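Local coordinates for protein (tenascin) (Gallus gallus, PDB 1QR4) that serves as an extracellular matrix adhesion protein built of fibronectin type III domains, and probably binds heparin through a basic surface in this two-domain segment, at residues D8-L13 with I73-E78; Y37-V42 with F60-L65; T107-T112 with L154-D159; N161-S166 with P175-L180. One frame throughout, in Å; residues are numbered along the deposited sequence.

Interaction 1 of 4, residues D8-L13 with I73-E78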
loop_
_atom_site.group_PDB
_atom_site.type_symbol
_atom_site.label_atom_id
_atom_site.label_comp_id
_atom_site.label_asym_id
_atom_site.label_seq_id
_atom_site.Cartn_x
_atom_site.Cartn_y
_atom_site.Cartn_z
ATOM N N ASP A 8 -3.407 32.478 10.152
ATOM C CA ASP A 8 -4.457 31.571 9.602
ATOM C C ASP A 8 -3.783 30.255 9.224
ATOM O O ASP A 8 -2.760 30.264 8.541
ATOM C CB ASP A 8 -5.085 32.219 8.361
ATOM C CG ASP A 8 -6.302 31.472 7.856
ATOM O OD1 ASP A 8 -7.195 31.148 8.668
ATOM O OD2 ASP A 8 -6.377 31.223 6.638
ATOM N N ASN A 9 -4.325 29.127 9.677
ATOM C CA ASN A 9 -3.725 27.830 9.346
ATOM C C ASN A 9 -4.375 27.154 8.133
ATOM O O ASN A 9 -5.468 27.535 7.713
ATOM C CB ASN A 9 -3.771 26.888 10.554
ATOM C CG ASN A 9 -5.167 26.402 10.868
ATOM O OD1 ASN A 9 -6.162 27.015 10.485
ATOM N ND2 ASN A 9 -5.246 25.290 11.576
ATOM N N PRO A 10 -3.679 26.179 7.524
ATOM C CA PRO A 10 -4.203 25.459 6.363
ATOM C C PRO A 10 -5.397 24.653 6.824
ATOM O O PRO A 10 -5.294 23.899 7.781
ATOM C CB PRO A 10 -3.053 24.523 6.004
ATOM C CG PRO A 10 -1.851 25.285 6.431
ATOM C CD PRO A 10 -2.281 25.799 7.777
ATOM N N LYS A 11 -6.533 24.808 6.161
ATOM C CA LYS A 11 -7.712 24.056 6.566
ATOM C C LYS A 11 -7.912 22.768 5.772
ATOM O O LYS A 11 -7.256 22.530 4.761
ATOM C CB LYS A 11 -8.961 24.930 6.469
ATOM C CG LYS A 11 -8.837 26.248 7.213
ATOM C CD LYS A 11 -10.163 27.005 7.290
ATOM C CE LYS A 11 -11.015 26.539 8.468
ATOM N NZ LYS A 11 -10.336 26.770 9.776
ATOM N N ASP A 12 -8.822 21.940 6.268
ATOM C CA ASP A 12 -9.191 20.660 5.679
ATOM C C ASP A 12 -8.111 19.810 5.042
ATOM O O ASP A 12 -8.151 19.521 3.850
ATOM C CB ASP A 12 -10.380 20.830 4.734
ATOM C CG ASP A 12 -11.620 21.330 5.457
ATOM O OD1 ASP A 12 -12.282 20.516 6.140
ATOM O OD2 ASP A 12 -11.912 22.543 5.368
ATOM N N LEU A 13 -7.157 19.395 5.864
ATOM C CA LEU A 13 -6.075 18.537 5.422
ATOM C C LEU A 13 -6.584 17.098 5.410
ATOM O O LEU A 13 -6.950 16.544 6.448
ATOM C CB LEU A 13 -4.888 18.661 6.372
ATOM C CG LEU A 13 -3.642 17.806 6.079
ATOM C CD1 LEU A 13 -3.050 18.186 4.718
ATOM C CD2 LEU A 13 -2.591 17.997 7.183
ATOM N N ILE A 73 0.699 13.286 10.190
ATOM C CA ILE A 73 1.063 14.315 9.229
ATOM C C ILE A 73 0.547 15.670 9.675
ATOM O O ILE A 73 -0.617 15.809 10.039
ATOM C CB ILE A 73 0.496 14.002 7.806
ATOM C CG1 ILE A 73 0.995 12.637 7.326
ATOM C CG2 ILE A 73 0.971 15.058 6.797
ATOM C CD1 ILE A 73 0.222 12.056 6.154
ATOM N N SER A 74 1.429 16.662 9.650
ATOM C CA SER A 74 1.070 18.028 10.006
ATOM C C SER A 74 1.634 19.055 9.028
ATOM O O SER A 74 2.804 19.027 8.645
ATOM C CB SER A 74 1.476 18.371 11.447
ATOM O OG SER A 74 2.860 18.175 11.661
ATOM N N LEU A 75 0.761 19.961 8.628
ATOM C CA LEU A 75 1.100 21.015 7.697
ATOM C C LEU A 75 0.959 22.351 8.403
ATOM O O LEU A 75 0.057 22.546 9.218
ATOM C CB LEU A 75 0.146 20.969 6.509
ATOM C CG LEU A 75 0.492 21.908 5.376
ATOM C CD1 LEU A 75 1.788 21.476 4.732
ATOM C CD2 LEU A 75 -0.620 21.874 4.398
ATOM N N VAL A 76 1.828 23.284 8.044
ATOM C CA VAL A 76 1.832 24.604 8.636
ATOM C C VAL A 76 2.277 25.653 7.621
ATOM O O VAL A 76 3.161 25.402 6.804
ATOM C CB VAL A 76 2.779 24.642 9.859
ATOM C CG1 VAL A 76 4.137 24.093 9.493
ATOM C CG2 VAL A 76 2.923 26.053 10.377
ATOM N N ALA A 77 1.641 26.823 7.667
ATOM C CA ALA A 77 1.989 27.924 6.780
ATOM C C ALA A 77 3.047 28.825 7.453
ATOM O O ALA A 77 2.823 29.351 8.540
ATOM C CB ALA A 77 0.726 28.729 6.414
ATOM N N GLU A 78 4.227 28.911 6.846
ATOM C CA GLU A 78 5.309 29.738 7.361
ATOM C C GLU A 78 5.142 31.107 6.716
ATOM O O GLU A 78 5.350 31.262 5.509
ATOM C CB GLU A 78 6.676 29.144 7.003
ATOM C CG GLU A 78 6.951 27.760 7.607
ATOM C CD GLU A 78 8.387 27.252 7.370
ATOM O OE1 GLU A 78 9.181 27.931 6.681
ATOM O OE2 GLU A 78 8.736 26.167 7.884
#
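Pro10 and Leu13 press on Leu75 from the facing segment, and wherever side chain meets side chain between 8-13 and 73-78 the contact is apolar. The two segments run roughly antiparallel, their end-to-end directions 152° apart, but they belong to different sheets: Leu13 lies in the first strand, 11-16, and Leu75 sits in strand 70-78. Among the carbon-to-carbon contacts, CB of Pro10 lies 3.9 Å from CD2 of Leu75, and the two side chains cross obliquely. Leu75 has CG anti to its N (chi1 -173°), which carries CD2 out from the strand to Pro10, while CB meets Leu13. There CD2 of Leu13 comes to 4.1 Å from CB of Leu75. Further along, CG of Pro10 stands 4.3 Å from CB of Ala77.

A second group of contacts sets carbon against polar backbone. CG of Pro10 approaches the N of Ala77 at 4.0 Å, and CD2 of Leu13 reaches the carbonyl O of Ile73 at 4.1 Å. The N of Ala77 bonds to OG of Ser84, and the O of Pro10 takes a hydrogen bond from OG1 of Thr87. Trp27 touches both leucines.

With the N of Ala77 and the O of Pro10 paired elsewhere and no hydrogen bond between the two segments, the contact is apolar packing, the chemistry of a sandwich core rather than of a sheet.

Interaction 2 of 4, residues Y37-V42 with F60-L65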
loop_
_atom_site.group_PDB
_atom_site.type_symbol
_atom_site.label_atom_id
_atom_site.label_comp_id
_atom_site.label_asym_id
_atom_site.label_seq_id
_atom_site.Cartn_x
_atom_site.Cartn_y
_atom_site.Cartn_z
ATOM N N TYR A 37 4.908 26.473 2.691
ATOM C CA TYR A 37 4.340 25.511 3.615
ATOM C C TYR A 37 5.454 24.601 4.090
ATOM O O TYR A 37 6.453 24.433 3.406
ATOM C CB TYR A 37 3.320 24.624 2.905
ATOM C CG TYR A 37 2.051 25.289 2.430
ATOM C CD1 TYR A 37 0.943 25.388 3.265
ATOM C CD2 TYR A 37 1.908 25.688 1.105
ATOM C CE1 TYR A 37 -0.282 25.862 2.783
ATOM C CE2 TYR A 37 0.690 26.155 0.620
ATOM C CZ TYR A 37 -0.400 26.236 1.464
ATOM O OH TYR A 37 -1.612 26.676 0.979
ATOM N N ARG A 38 5.286 24.020 5.267
ATOM C CA ARG A 38 6.259 23.086 5.785
ATOM C C ARG A 38 5.442 21.876 6.180
ATOM O O ARG A 38 4.458 21.987 6.901
ATOM C CB ARG A 38 6.992 23.649 6.988
ATOM C CG ARG A 38 8.006 22.692 7.566
ATOM C CD ARG A 38 8.526 23.208 8.876
ATOM N NE ARG A 38 8.686 22.130 9.843
ATOM C CZ ARG A 38 9.586 22.123 10.822
ATOM N NH1 ARG A 38 10.426 23.144 10.975
ATOM N NH2 ARG A 38 9.659 21.078 11.640
ATOM N N LEU A 39 5.807 20.728 5.630
ATOM C CA LEU A 39 5.103 19.487 5.902
ATOM C C LEU A 39 6.023 18.607 6.693
ATOM O O LEU A 39 7.160 18.387 6.289
ATOM C CB LEU A 39 4.760 18.790 4.588
ATOM C CG LEU A 39 4.158 17.395 4.624
ATOM C CD1 LEU A 39 2.781 17.477 5.178
ATOM C CD2 LEU A 39 4.111 16.811 3.228
ATOM N N THR A 40 5.571 18.185 7.865
ATOM C CA THR A 40 6.358 17.278 8.690
ATOM C C THR A 40 5.485 16.058 8.896
ATOM O O THR A 40 4.259 16.147 8.866
ATOM C CB THR A 40 6.742 17.883 10.064
ATOM O OG1 THR A 40 5.564 18.337 10.733
ATOM C CG2 THR A 40 7.702 19.056 9.903
ATOM N N TYR A 41 6.117 14.907 9.015
ATOM C CA TYR A 41 5.397 13.666 9.228
ATOM C C TYR A 41 6.341 12.770 9.988
ATOM O O TYR A 41 7.516 12.666 9.637
ATOM C CB TYR A 41 4.994 13.013 7.898
ATOM C CG TYR A 41 6.138 12.669 6.956
ATOM C CD1 TYR A 41 6.594 13.593 6.018
ATOM C CD2 TYR A 41 6.726 11.401 6.970
ATOM C CE1 TYR A 41 7.599 13.265 5.114
ATOM C CE2 TYR A 41 7.732 11.058 6.071
ATOM C CZ TYR A 41 8.165 11.995 5.142
ATOM O OH TYR A 41 9.163 11.672 4.243
ATOM N N VAL A 42 5.850 12.156 11.055
ATOM C CA VAL A 42 6.713 11.293 11.837
ATOM C C VAL A 42 6.197 9.870 11.801
ATOM O O VAL A 42 4.999 9.644 11.669
ATOM C CB VAL A 42 6.883 11.819 13.310
ATOM C CG1 VAL A 42 6.782 13.333 13.347
ATOM C CG2 VAL A 42 5.878 11.202 14.247
ATOM N N PHE A 60 -0.234 17.452 -2.923
ATOM C CA PHE A 60 1.152 17.001 -2.943
ATOM C C PHE A 60 1.162 15.526 -2.618
ATOM O O PHE A 60 0.490 15.103 -1.677
ATOM C CB PHE A 60 1.956 17.769 -1.890
ATOM C CG PHE A 60 3.284 17.146 -1.537
ATOM C CD1 PHE A 60 3.360 16.096 -0.626
ATOM C CD2 PHE A 60 4.460 17.624 -2.103
ATOM C CE1 PHE A 60 4.584 15.532 -0.285
ATOM C CE2 PHE A 60 5.692 17.065 -1.772
ATOM C CZ PHE A 60 5.754 16.018 -0.862
ATOM N N ILE A 61 1.906 14.745 -3.406
ATOM C CA ILE A 61 2.015 13.296 -3.180
ATOM C C ILE A 61 3.215 13.010 -2.301
ATOM O O ILE A 61 4.361 13.280 -2.667
ATOM C CB ILE A 61 2.195 12.487 -4.482
ATOM C CG1 ILE A 61 1.035 12.732 -5.447
ATOM C CG2 ILE A 61 2.253 11.003 -4.153
ATOM C CD1 ILE A 61 -0.254 12.132 -4.997
ATOM N N LEU A 62 2.935 12.494 -1.118
ATOM C CA LEU A 62 3.981 12.160 -0.175
ATOM C C LEU A 62 4.567 10.815 -0.600
ATOM O O LEU A 62 3.834 9.861 -0.852
ATOM C CB LEU A 62 3.375 12.090 1.216
ATOM C CG LEU A 62 4.330 12.045 2.391
ATOM C CD1 LEU A 62 5.490 13.013 2.207
ATOM C CD2 LEU A 62 3.516 12.395 3.612
ATOM N N ARG A 63 5.888 10.738 -0.694
ATOM C CA ARG A 63 6.537 9.502 -1.130
ATOM C C ARG A 63 7.718 9.057 -0.266
ATOM O O ARG A 63 8.267 9.834 0.536
ATOM C CB ARG A 63 7.018 9.667 -2.580
ATOM C CG ARG A 63 5.909 9.819 -3.622
ATOM C CD ARG A 63 6.477 10.281 -4.956
ATOM N NE ARG A 63 6.938 11.668 -4.902
ATOM C CZ ARG A 63 6.433 12.662 -5.628
ATOM N NH1 ARG A 63 5.444 12.431 -6.484
ATOM N NH2 ARG A 63 6.896 13.898 -5.479
ATOM N N GLY A 64 8.118 7.803 -0.458
ATOM C CA GLY A 64 9.250 7.262 0.275
ATOM C C GLY A 64 8.899 6.720 1.638
ATOM O O GLY A 64 9.753 6.592 2.510
ATOM N N LEU A 65 7.637 6.347 1.794
ATOM C CA LEU A 65 7.141 5.825 3.052
ATOM C C LEU A 65 7.257 4.297 3.131
ATOM O O LEU A 65 7.583 3.642 2.143
ATOM C CB LEU A 65 5.678 6.266 3.225
ATOM C CG LEU A 65 5.365 7.738 2.932
ATOM C CD1 LEU A 65 3.900 8.009 3.206
ATOM C CD2 LEU A 65 6.251 8.642 3.764
#
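Tyr41 lays its ring against Leu62 and Leu65, while Leu39 meets Phe60. These contacts join strand 37-42 to strand 60-63 and the loop after it; the strand axes pass 10.7 Å apart at an angle of -34°.

The tyrosine side chain takes the crowded position, CG between the backbone N and the carbonyl carbon (chi1 59°), and this brings the ring alongside the leucines. CD2 of Leu62 rides over one face, 4.1 Å above the ring plane of Tyr41 and displaced toward the rim. The sister methyl of Leu62, CD1, comes to 3.6 Å from CE1 of Tyr41. On the other side of the ring, CE2 of Tyr41 stands 3.7 Å from CD2 of Leu65, which meets the ring at a slant. Replacing Tyr41 by an alanine would probably strip Leu62 and Leu65 of this shared aromatic surface and open a gap between the two strands.

Leu39 sends CD2 to within 3.8 Å of CE1 of Phe60, and the same methyl lies 4.2 Å from CD1 of Leu62. CD1 of Leu62 sits at the edge of the Phe60 ring, in its plane, so Leu62 is wedged between the two aromatic residues. Leu25, Ile53 and Ile73 also touch Leu39.

Two sheets packed face to face at a modest twist, with alternate side chains turned inward, make up the beta sandwich of a fibronectin type III domain.

Interaction 3 of 4, residues T107-T112 with L154-D159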
loop_
_atom_site.group_PDB
_atom_site.type_symbol
_atom_site.label_atom_id
_atom_site.label_comp_id
_atom_site.label_asym_id
_atom_site.label_seq_id
_atom_site.Cartn_x
_atom_site.Cartn_y
_atom_site.Cartn_z
ATOM N N THR A 107 1.968 -30.110 -12.880
ATOM C CA THR A 107 1.485 -31.445 -13.200
ATOM C C THR A 107 0.207 -31.299 -13.985
ATOM O O THR A 107 -0.186 -30.195 -14.349
ATOM C CB THR A 107 1.209 -32.261 -11.905
ATOM O OG1 THR A 107 2.413 -32.339 -11.135
ATOM C CG2 THR A 107 0.754 -33.688 -12.214
ATOM N N GLU A 108 -0.410 -32.429 -14.283
ATOM C CA GLU A 108 -1.653 -32.452 -15.009
ATOM C C GLU A 108 -2.770 -31.971 -14.068
ATOM O O GLU A 108 -3.776 -31.428 -14.531
ATOM C CB GLU A 108 -1.923 -33.881 -15.536
ATOM C CG GLU A 108 -0.690 -34.573 -16.185
ATOM C CD GLU A 108 -0.965 -35.191 -17.569
ATOM O OE1 GLU A 108 -1.940 -35.957 -17.713
ATOM O OE2 GLU A 108 -0.189 -34.923 -18.514
ATOM N N ASN A 109 -2.537 -32.067 -12.752
ATOM C CA ASN A 109 -3.540 -31.675 -11.748
ATOM C C ASN A 109 -3.123 -30.832 -10.538
ATOM O O ASN A 109 -3.979 -30.438 -9.739
ATOM C CB ASN A 109 -4.269 -32.919 -11.232
ATOM C CG ASN A 109 -5.300 -33.432 -12.209
ATOM O OD1 ASN A 109 -4.966 -34.069 -13.208
ATOM N ND2 ASN A 109 -6.564 -33.138 -11.938
ATOM N N SER A 110 -1.836 -30.537 -10.398
ATOM C CA SER A 110 -1.396 -29.756 -9.248
ATOM C C SER A 110 -0.134 -28.938 -9.475
ATOM O O SER A 110 0.757 -29.342 -10.225
ATOM C CB SER A 110 -1.165 -30.682 -8.064
ATOM O OG SER A 110 -0.140 -31.611 -8.367
ATOM N N ALA A 111 -0.037 -27.817 -8.757
ATOM C CA ALA A 111 1.117 -26.934 -8.870
ATOM C C ALA A 111 1.453 -26.247 -7.562
ATOM O O ALA A 111 0.570 -25.881 -6.786
ATOM C CB ALA A 111 0.887 -25.894 -9.953
ATOM N N THR A 112 2.746 -26.075 -7.330
ATOM C CA THR A 112 3.228 -25.421 -6.132
ATOM C C THR A 112 3.525 -23.957 -6.444
ATOM O O THR A 112 4.522 -23.645 -7.105
ATOM C CB THR A 112 4.524 -26.105 -5.587
ATOM O OG1 THR A 112 4.211 -27.417 -5.102
ATOM C CG2 THR A 112 5.154 -25.291 -4.445
ATOM N N LEU A 154 -6.592 -29.204 -10.259
ATOM C CA LEU A 154 -6.332 -28.417 -11.451
ATOM C C LEU A 154 -6.570 -29.198 -12.754
ATOM O O LEU A 154 -6.049 -30.309 -12.944
ATOM C CB LEU A 154 -4.907 -27.877 -11.405
ATOM C CG LEU A 154 -4.764 -26.448 -10.897
ATOM C CD1 LEU A 154 -5.740 -26.156 -9.765
ATOM C CD2 LEU A 154 -3.327 -26.220 -10.473
ATOM N N VAL A 155 -7.393 -28.622 -13.631
ATOM C CA VAL A 155 -7.706 -29.219 -14.928
ATOM C C VAL A 155 -6.460 -29.245 -15.809
ATOM O O VAL A 155 -5.730 -28.261 -15.896
ATOM C CB VAL A 155 -8.808 -28.426 -15.648
ATOM C CG1 VAL A 155 -8.890 -28.833 -17.122
ATOM C CG2 VAL A 155 -10.138 -28.659 -14.957
ATOM N N PRO A 156 -6.193 -30.384 -16.463
ATOM C CA PRO A 156 -5.016 -30.483 -17.326
ATOM C C PRO A 156 -5.133 -29.528 -18.508
ATOM O O PRO A 156 -6.239 -29.250 -18.989
ATOM C CB PRO A 156 -5.057 -31.940 -17.795
ATOM C CG PRO A 156 -5.796 -32.642 -16.702
ATOM C CD PRO A 156 -6.905 -31.671 -16.406
ATOM N N GLY A 157 -3.990 -28.995 -18.930
ATOM C CA GLY A 157 -3.949 -28.087 -20.057
ATOM C C GLY A 157 -4.938 -26.940 -20.031
ATOM O O GLY A 157 -6.024 -27.013 -20.615
ATOM N N VAL A 158 -4.572 -25.890 -19.313
ATOM C CA VAL A 158 -5.385 -24.690 -19.213
ATOM C C VAL A 158 -4.576 -23.663 -18.454
ATOM O O VAL A 158 -3.855 -24.003 -17.519
ATOM C CB VAL A 158 -6.764 -24.949 -18.539
ATOM C CG1 VAL A 158 -6.621 -25.909 -17.401
ATOM C CG2 VAL A 158 -7.378 -23.645 -18.033
ATOM N N ASP A 159 -4.601 -22.431 -18.954
ATOM C CA ASP A 159 -3.883 -21.327 -18.330
ATOM C C ASP A 159 -4.701 -20.751 -17.184
ATOM O O ASP A 159 -5.884 -20.416 -17.349
ATOM C CB ASP A 159 -3.557 -20.247 -19.358
ATOM C CG ASP A 159 -2.285 -20.540 -20.139
ATOM O OD1 ASP A 159 -1.342 -21.142 -19.571
ATOM O OD2 ASP A 159 -2.225 -20.144 -21.321
#
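Asn109 and Leu154 face each other with their CA atoms 4.3 Å apart, and Glu108 and Pro156 follow at 4.5 Å, so the two chains pass in opposite directions. In the fibronectin type III sandwich this is where the turn ahead of strand 111-115 meets the connection leading from strand 148-151 to strand 159-168. One hydrogen bond joins the backbones: the N of Leu154 donates to the O of Asn109 over 2.9 Å. The bond is a little bent, 151° at the hydrogen, and the donor is tilted 34° from the carbonyl plane. Going the other way, CA of Asn109 makes a CA-H...O contact with the O of Leu154 at 3.1 Å. The two together tie Asn109 to Leu154 through backbone atoms, just before strand 111-115 begins.

Of the side chains, Leu154 is buried. Its CD2 reaches CB of Ala111 at 4.3 Å, and Leu180 and Tyr129 also touch it as it packs into this end of the core. Val155 next to it is held by its neighbours: its N is bonded to the hydroxyl of Tyr160, consistent with the tyrosine corner known from Greek-key sandwiches.

On the outer side, the carbonyl O of Glu108 lies against the proline ring, 3.2 Å from CG of Pro156. The Asn109 amide, with CG anti to the carbonyl carbon (chi1 -77°), lies beside the O of Leu154; its ND2 is 3.0 Å from that oxygen, at an angle too poor for a hydrogen bond. Of the amide atoms, OD1 is the nearest to CG of Pro156, at 3.9 Å.

Interaction 4 of 4, residues N161-S166 with P175-L180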
loop_
_atom_site.group_PDB
_atom_site.type_symbol
_atom_site.label_atom_id
_atom_site.label_comp_id
_atom_site.label_asym_id
_atom_site.label_seq_id
_atom_site.Cartn_x
_atom_site.Cartn_y
_atom_site.Cartn_z
ATOM N N ASN A 161 -5.086 -17.838 -14.143
ATOM C CA ASN A 161 -4.710 -16.510 -13.635
ATOM C C ASN A 161 -4.584 -16.674 -12.118
ATOM O O ASN A 161 -5.547 -17.056 -11.466
ATOM C CB ASN A 161 -5.802 -15.495 -13.952
ATOM C CG ASN A 161 -5.354 -14.438 -14.957
ATOM O OD1 ASN A 161 -4.184 -14.050 -15.005
ATOM N ND2 ASN A 161 -6.304 -13.940 -15.746
ATOM N N VAL A 162 -3.399 -16.426 -11.569
ATOM C CA VAL A 162 -3.172 -16.599 -10.138
ATOM C C VAL A 162 -2.719 -15.344 -9.451
ATOM O O VAL A 162 -1.600 -14.894 -9.651
ATOM C CB VAL A 162 -2.114 -17.687 -9.847
ATOM C CG1 VAL A 162 -1.788 -17.744 -8.351
ATOM C CG2 VAL A 162 -2.614 -19.036 -10.327
ATOM N N ASN A 163 -3.570 -14.870 -8.546
ATOM C CA ASN A 163 -3.341 -13.663 -7.766
ATOM C C ASN A 163 -3.041 -14.003 -6.317
ATOM O O ASN A 163 -3.597 -14.947 -5.755
ATOM C CB ASN A 163 -4.586 -12.790 -7.808
ATOM C CG ASN A 163 -5.095 -12.561 -9.224
ATOM O OD1 ASN A 163 -6.129 -13.101 -9.622
ATOM N ND2 ASN A 163 -4.381 -11.741 -9.987
ATOM N N ILE A 164 -2.155 -13.225 -5.719
ATOM C CA ILE A 164 -1.780 -13.399 -4.321
ATOM C C ILE A 164 -1.852 -12.025 -3.649
ATOM O O ILE A 164 -1.359 -11.029 -4.194
ATOM C CB ILE A 164 -0.371 -13.982 -4.188
ATOM C CG1 ILE A 164 -0.320 -15.344 -4.890
ATOM C CG2 ILE A 164 0.003 -14.126 -2.713
ATOM C CD1 ILE A 164 1.059 -15.974 -4.921
ATOM N N ILE A 165 -2.498 -11.972 -2.485
ATOM C CA ILE A 165 -2.673 -10.723 -1.747
ATOM C C ILE A 165 -2.256 -10.899 -0.305
ATOM O O ILE A 165 -2.503 -11.953 0.273
ATOM C CB ILE A 165 -4.159 -10.321 -1.757
ATOM C CG1 ILE A 165 -4.548 -9.777 -3.122
ATOM C CG2 ILE A 165 -4.463 -9.299 -0.695
ATOM C CD1 ILE A 165 -6.029 -9.507 -3.269
ATOM N N SER A 166 -1.607 -9.883 0.265
ATOM C CA SER A 166 -1.201 -9.915 1.678
ATOM C C SER A 166 -2.351 -9.371 2.519
ATOM O O SER A 166 -3.063 -8.448 2.093
ATOM C CB SER A 166 -0.002 -9.018 1.942
ATOM O OG SER A 166 1.097 -9.391 1.154
ATOM N N PRO A 175 -2.641 -6.969 -5.258
ATOM C CA PRO A 175 -2.235 -8.322 -5.635
ATOM C C PRO A 175 -1.156 -8.331 -6.692
ATOM O O PRO A 175 -0.916 -7.316 -7.360
ATOM C CB PRO A 175 -3.511 -8.884 -6.228
ATOM C CG PRO A 175 -4.041 -7.696 -6.972
ATOM C CD PRO A 175 -3.840 -6.548 -6.006
ATOM N N ILE A 176 -0.479 -9.470 -6.799
ATOM C CA ILE A 176 0.533 -9.709 -7.827
ATOM C C ILE A 176 -0.040 -10.934 -8.515
ATOM O O ILE A 176 -0.785 -11.700 -7.898
ATOM C CB ILE A 176 1.891 -10.106 -7.248
ATOM C CG1 ILE A 176 1.725 -11.289 -6.305
ATOM C CG2 ILE A 176 2.532 -8.939 -6.556
ATOM C CD1 ILE A 176 3.020 -11.811 -5.786
ATOM N N SER A 177 0.254 -11.122 -9.789
ATOM C CA SER A 177 -0.274 -12.304 -10.425
ATOM C C SER A 177 0.659 -12.919 -11.434
ATOM O O SER A 177 1.669 -12.337 -11.808
ATOM C CB SER A 177 -1.634 -12.024 -11.046
ATOM O OG SER A 177 -1.513 -11.157 -12.151
ATOM N N GLY A 178 0.318 -14.133 -11.834
ATOM C CA GLY A 178 1.095 -14.846 -12.816
ATOM C C GLY A 178 0.189 -15.847 -13.491
ATOM O O GLY A 178 -0.915 -16.120 -13.015
ATOM N N ILE A 179 0.628 -16.350 -14.638
ATOM C CA ILE A 179 -0.139 -17.350 -15.376
ATOM C C ILE A 179 0.376 -18.732 -14.999
ATOM O O ILE A 179 1.588 -18.956 -14.932
ATOM C CB ILE A 179 0.035 -17.215 -16.903
ATOM C CG1 ILE A 179 -0.385 -15.818 -17.395
ATOM C CG2 ILE A 179 -0.755 -18.324 -17.595
ATOM C CD1 ILE A 179 -1.855 -15.689 -17.787
ATOM N N LEU A 180 -0.545 -19.642 -14.716
ATOM C CA LEU A 180 -0.170 -21.004 -14.386
ATOM C C LEU A 180 -0.676 -21.919 -15.492
ATOM O O LEU A 180 -1.884 -21.989 -15.745
ATOM C CB LEU A 180 -0.771 -21.445 -13.061
ATOM C CG LEU A 180 -0.432 -22.907 -12.760
ATOM C CD1 LEU A 180 1.078 -23.062 -12.589
ATOM C CD2 LEU A 180 -1.178 -23.374 -11.526
#
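Asn163 pairs with Ser177 in the antiparallel hairpin of strands 161-166 and 176-180, and its side chain runs outward from there. CB lies 4.0 Å from the O of Ile176 and flanks CB of Pro175. CG is anti to the carbonyl carbon (chi1 -50°), and this carries the amide toward the partner strand, where CG comes to 3.9 Å from CB of Ser177. At the tip, ND2 comes close to that CB, a doubtfully short approach, and stands 3.6 Å from OG of Ser177 without bonding to it.

Beneath this, the backbones hold the strands in register. Asn163 with Ser177 is a non-hydrogen-bonded pair, flanked by two hydrogen-bonded pairs, Val162 with Gly178 and Ile164 with Ile176, each doubly bonded. The bond from the N of Val162 to the O of Gly178, 2.9 Å long, arrives almost straight on the carbonyl, while the return bond to the O of Val162 is more oblique. Ile165 and Pro175 lie side by side, CG1 of the isoleucine 3.4 Å from CB of the proline.

Val162, Ile164 and Ile176 turn to the opposite face from Asn163. There CB of Ile164 meets CG1 of Ile176 at 4.0 Å, and CG2 of Val162 touches CB of Leu180 at 4.1 Å. Ile101, Phe103 and Trp115 of the facing sheet close over the valine and Ile164 between them. With Asn161, Asn163 and Ser177 on one face and apolar side chains facing the core on the other, this is the hairpin of the last two strands in the four-stranded sheet of a fibronectin type III domain.

Overall arrangement
The four contacts fall into two pairs, one in each fibronectin type III domain. Interactions 1 and 2 have centres 12 Å apart and share a sheet: strands 70-78 and 36-42 are neighbours in it, and the O of Val76 lies 3.0 Å from the N of Arg38, probably a hydrogen bond. Interactions 3 and 4, with centres 16 Å apart, meet in the second core, where CD2 of Leu154 packs 3.7 Å from CD2 of Leu180. No contact of one domain touches one of the other; the nearest atoms of interactions 2 and 4 are about 15 Å apart. The putative heparin site belongs to the first pair: interaction 2 contains Arg38, and Val76 of interaction 1 adjoins Ser84.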